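Local coordinates for protein putative poly(3-hydroxybutyrate) depolymerase LpqC (Bordetella parapertussis 12822, PDB 3D0K) that is a putative poly(3-hydroxybutyrate) depolymerase, probably an esterase of the alpha/beta-hydrolase type that cleaves ester bonds, at residues D79-L83 and W284-R288. Sequence-based numbering, arbitrary orientation.
Sequences DRHKL and WFDGR
A chi1 of -179° swings the Arg80 chain away from its own backbone N, and a bend at chi2 (145°) carries the guanidinium to Asp286, while His81 and Phe285, each with CG anti to its carbonyl carbon, set their side chains against one another. The residues belong to the C-terminal ends of helices 75-81 and 273-286, which pack on the same side of the central sheet in what is probably an alpha/beta-hydrolase fold. Near the protein surface a salt bridge joins the two ends: Arg80 NH1 donates to Asp286 OD2 at 2.9 Å, nearly in the guanidinium plane and on the syn lone pair of the oxygen. A second, weak bond from Arg80 NH2 reaches the same OD2, so the pairing is forked onto one oxygen, with the carboxylate plane turned 73° from the guanidinium. A long, flexible arginine suits this place because it can reach from one helix end to the other and still present two N-H groups.

Beneath the ion pair, the imidazole of His81 is sandwiched. Phe285 CB makes a CH-pi contact 3.5 Å from its ring centroid, almost on the ring normal, and Arg80 CG covers the opposite face. A flat ring with a polar rim fits well here: its faces take aliphatic carbons while its edge meets Asp286 OD1 and a water that is hydrogen-bonded to NE2 and donates a weak bond to Asp286 OD2.

Deeper still, the contact turns apolar. Phe285 spreads its ring between Leu83 and Trp284 CB, and also touches Val57 of strand 56-60 and the ring of Tyr143, tying the helix to the sheet. Leucine's forked end matches the flat phenyl: Leu83 CD1 approaches Phe285 CE2 at 3.7 Å, and Leu83 CD2 makes a CH-pi contact over the ring face, 3.9 Å from its centroid.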
ATOM      1  N   ASP A  79      19.098   5.342  -1.176  1.00 17.39           N
ATOM      2  CA  ASP A  79      20.570   5.557  -1.285  1.00 18.89           C
ATOM      3  C   ASP A  79      21.259   5.250   0.046  1.00 20.65           C
ATOM      4  O   ASP A  79      22.365   4.678   0.067  1.00 22.16           O
ATOM      5  CB  ASP A  79      20.841   7.011  -1.644  1.00 18.72           C
ATOM      6  CG  ASP A  79      20.541   7.311  -3.096  1.00 19.74           C
ATOM      7  OD1 ASP A  79      20.434   6.366  -3.907  1.00 18.88           O
ATOM      8  OD2 ASP A  79      20.407   8.506  -3.441  1.00 19.55           O
ATOM      9  N   ARG A  80      20.637   5.666   1.157  1.00 21.57           N
ATOM     10  CA  ARG A  80      21.225   5.463   2.511  1.00 23.89           C
ATOM     11  C   ARG A  80      21.194   3.964   2.923  1.00 23.31           C
ATOM     12  O   ARG A  80      22.196   3.370   3.339  1.00 23.17           O
ATOM     13  CB  ARG A  80      20.478   6.350   3.526  1.00 24.43           C
ATOM     14  CG  ARG A  80      20.982   6.260   4.967  1.00 31.44           C
ATOM     15  CD  ARG A  80      20.874   7.636   5.660  1.00 43.09           C
ATOM     16  NE  ARG A  80      20.907   7.535   7.127  1.00 46.68           N
ATOM     17  CZ  ARG A  80      19.822   7.478   7.909  1.00 48.26           C
ATOM     18  NH1 ARG A  80      18.591   7.544   7.395  1.00 47.71           N
ATOM     19  NH2 ARG A  80      19.972   7.381   9.219  1.00 49.21           N
ATOM     20  N   HIS A  81      20.047   3.336   2.727  1.00 22.66           N
ATOM     21  CA  HIS A  81      19.833   1.986   3.192  1.00 22.12           C
ATOM     22  C   HIS A  81      19.990   0.903   2.157  1.00 23.84           C
ATOM     23  O   HIS A  81      19.884  -0.279   2.518  1.00 24.67           O
ATOM     24  CB  HIS A  81      18.462   1.880   3.881  1.00 23.33           C
ATOM     25  CG  HIS A  81      18.298   2.830   5.015  1.00 22.72           C
ATOM     26  ND1 HIS A  81      18.983   2.681   6.198  1.00 26.38           N
ATOM     27  CD2 HIS A  81      17.558   3.954   5.141  1.00 26.70           C
ATOM     28  CE1 HIS A  81      18.672   3.675   7.005  1.00 23.91           C
ATOM     29  NE2 HIS A  81      17.791   4.449   6.400  1.00 27.17           N
ATOM     30  N   LYS A  82      20.252   1.283   0.891  1.00 22.15           N
ATOM     31  CA  LYS A  82      20.392   0.313  -0.233  1.00 22.26           C
ATOM     32  C   LYS A  82      19.083  -0.491  -0.408  1.00 21.56           C
ATOM     33  O   LYS A  82      19.061  -1.697  -0.282  1.00 22.80           O
ATOM     34  CB  LYS A  82      21.604  -0.589  -0.045  1.00 21.94           C
ATOM     35  CG  LYS A  82      22.936   0.181   0.192  1.00 23.97           C
ATOM     36  CD  LYS A  82      23.109   1.251  -0.852  1.00 23.76           C
ATOM     37  CE  LYS A  82      24.432   2.013  -0.643  1.00 30.45           C
ATOM     38  NZ  LYS A  82      24.272   3.379  -1.230  1.00 29.86           N
ATOM     39  N   LEU A  83      18.009   0.216  -0.699  1.00 19.86           N
ATOM     40  CA  LEU A  83      16.717  -0.404  -0.895  1.00 19.61           C
ATOM     41  C   LEU A  83      16.400  -0.376  -2.371  1.00 19.29           C
ATOM     42  O   LEU A  83      16.635   0.647  -3.012  1.00 18.75           O
ATOM     43  CB  LEU A  83      15.637   0.458  -0.217  1.00 19.12           C
ATOM     44  CG  LEU A  83      15.981   0.903   1.221  1.00 22.17           C
ATOM     45  CD1 LEU A  83      14.975   1.929   1.717  1.00 20.69           C
ATOM     46  CD2 LEU A  83      16.034  -0.340   2.122  1.00 22.38           C
ATOM     47  N   TRP A 284      11.071   2.313   9.709  1.00 17.99           N
ATOM     48  CA  TRP A 284      11.447   0.986   9.246  1.00 18.07           C
ATOM     49  C   TRP A 284      12.946   0.776   9.248  1.00 18.85           C
ATOM     50  O   TRP A 284      13.435  -0.303   9.582  1.00 20.30           O
ATOM     51  CB  TRP A 284      10.968   0.791   7.796  1.00 16.99           C
ATOM     52  CG  TRP A 284       9.545   0.389   7.655  1.00 16.64           C
ATOM     53  CD1 TRP A 284       8.717  -0.121   8.637  1.00 17.42           C
ATOM     54  CD2 TRP A 284       8.792   0.399   6.452  1.00 19.76           C
ATOM     55  NE1 TRP A 284       7.477  -0.407   8.096  1.00 18.28           N
ATOM     56  CE2 TRP A 284       7.500  -0.108   6.754  1.00 18.13           C
ATOM     57  CE3 TRP A 284       9.084   0.776   5.115  1.00 18.83           C
ATOM     58  CZ2 TRP A 284       6.512  -0.291   5.763  1.00 19.34           C
ATOM     59  CZ3 TRP A 284       8.058   0.657   4.146  1.00 19.39           C
ATOM     60  CH2 TRP A 284       6.810   0.111   4.472  1.00 17.55           C
ATOM     61  N   PHE A 285      13.683   1.771   8.808  1.00 19.02           N
ATOM     62  CA  PHE A 285      15.105   1.538   8.594  1.00 20.48           C
ATOM     63  C   PHE A 285      16.041   2.230   9.541  1.00 21.96           C
ATOM     64  O   PHE A 285      17.156   1.776   9.707  1.00 21.27           O
ATOM     65  CB  PHE A 285      15.477   1.791   7.148  1.00 19.83           C
ATOM     66  CG  PHE A 285      14.672   0.963   6.201  1.00 18.73           C
ATOM     67  CD1 PHE A 285      14.800  -0.435   6.183  1.00 20.78           C
ATOM     68  CD2 PHE A 285      13.718   1.558   5.399  1.00 19.60           C
ATOM     69  CE1 PHE A 285      14.019  -1.211   5.344  1.00 17.79           C
ATOM     70  CE2 PHE A 285      12.912   0.782   4.534  1.00 20.55           C
ATOM     71  CZ  PHE A 285      13.063  -0.611   4.497  1.00 17.95           C
ATOM     72  N   ASP A 286      15.595   3.320  10.163  1.00 23.07           N
ATOM     73  CA  ASP A 286      16.341   3.900  11.303  1.00 25.19           C
ATOM     74  C   ASP A 286      15.807   3.478  12.672  1.00 25.85           C
ATOM     75  O   ASP A 286      16.409   3.805  13.704  1.00 26.65           O
ATOM     76  CB  ASP A 286      16.333   5.422  11.237  1.00 25.37           C
ATOM     77  CG  ASP A 286      17.142   5.953  10.090  1.00 29.52           C
ATOM     78  OD1 ASP A 286      17.920   5.170   9.521  1.00 29.98           O
ATOM     79  OD2 ASP A 286      17.043   7.166   9.793  1.00 32.88           O
ATOM     80  N   GLY A 287      14.656   2.819  12.691  1.00 25.98           N
ATOM     81  CA  GLY A 287      14.038   2.352  13.918  1.00 25.77           C
ATOM     82  C   GLY A 287      13.559   3.467  14.832  1.00 25.41           C
ATOM     83  O   GLY A 287      13.560   3.321  16.043  1.00 27.15           O
ATOM     84  N   ARG A 288      13.171   4.592  14.263  1.00 23.81           N
ATOM     85  CA  ARG A 288      12.881   5.750  15.078  1.00 23.12           C
ATOM     86  C   ARG A 288      11.926   6.695  14.370  1.00 23.64           C
ATOM     87  O   ARG A 288      11.854   6.740  13.145  1.00 21.28           O
ATOM     88  CB  ARG A 288      14.182   6.462  15.398  1.00 23.44           C
ATOM     89  CG  ARG A 288      14.841   7.137  14.214  1.00 20.56           C
ATOM     90  CD  ARG A 288      16.247   7.536  14.577  1.00 23.40           C
ATOM     91  NE  ARG A 288      16.225   8.679  15.470  1.00 22.32           N
ATOM     92  CZ  ARG A 288      16.193   9.939  15.066  1.00 26.72           C
ATOM     93  NH1 ARG A 288      16.158  10.919  15.959  1.00 27.41           N
ATOM     94  NH2 ARG A 288      16.191  10.231  13.772  1.00 28.80           N
TER
HETATM   95  O   HOH W   1      15.621   6.694   7.005  1.00 35.52           O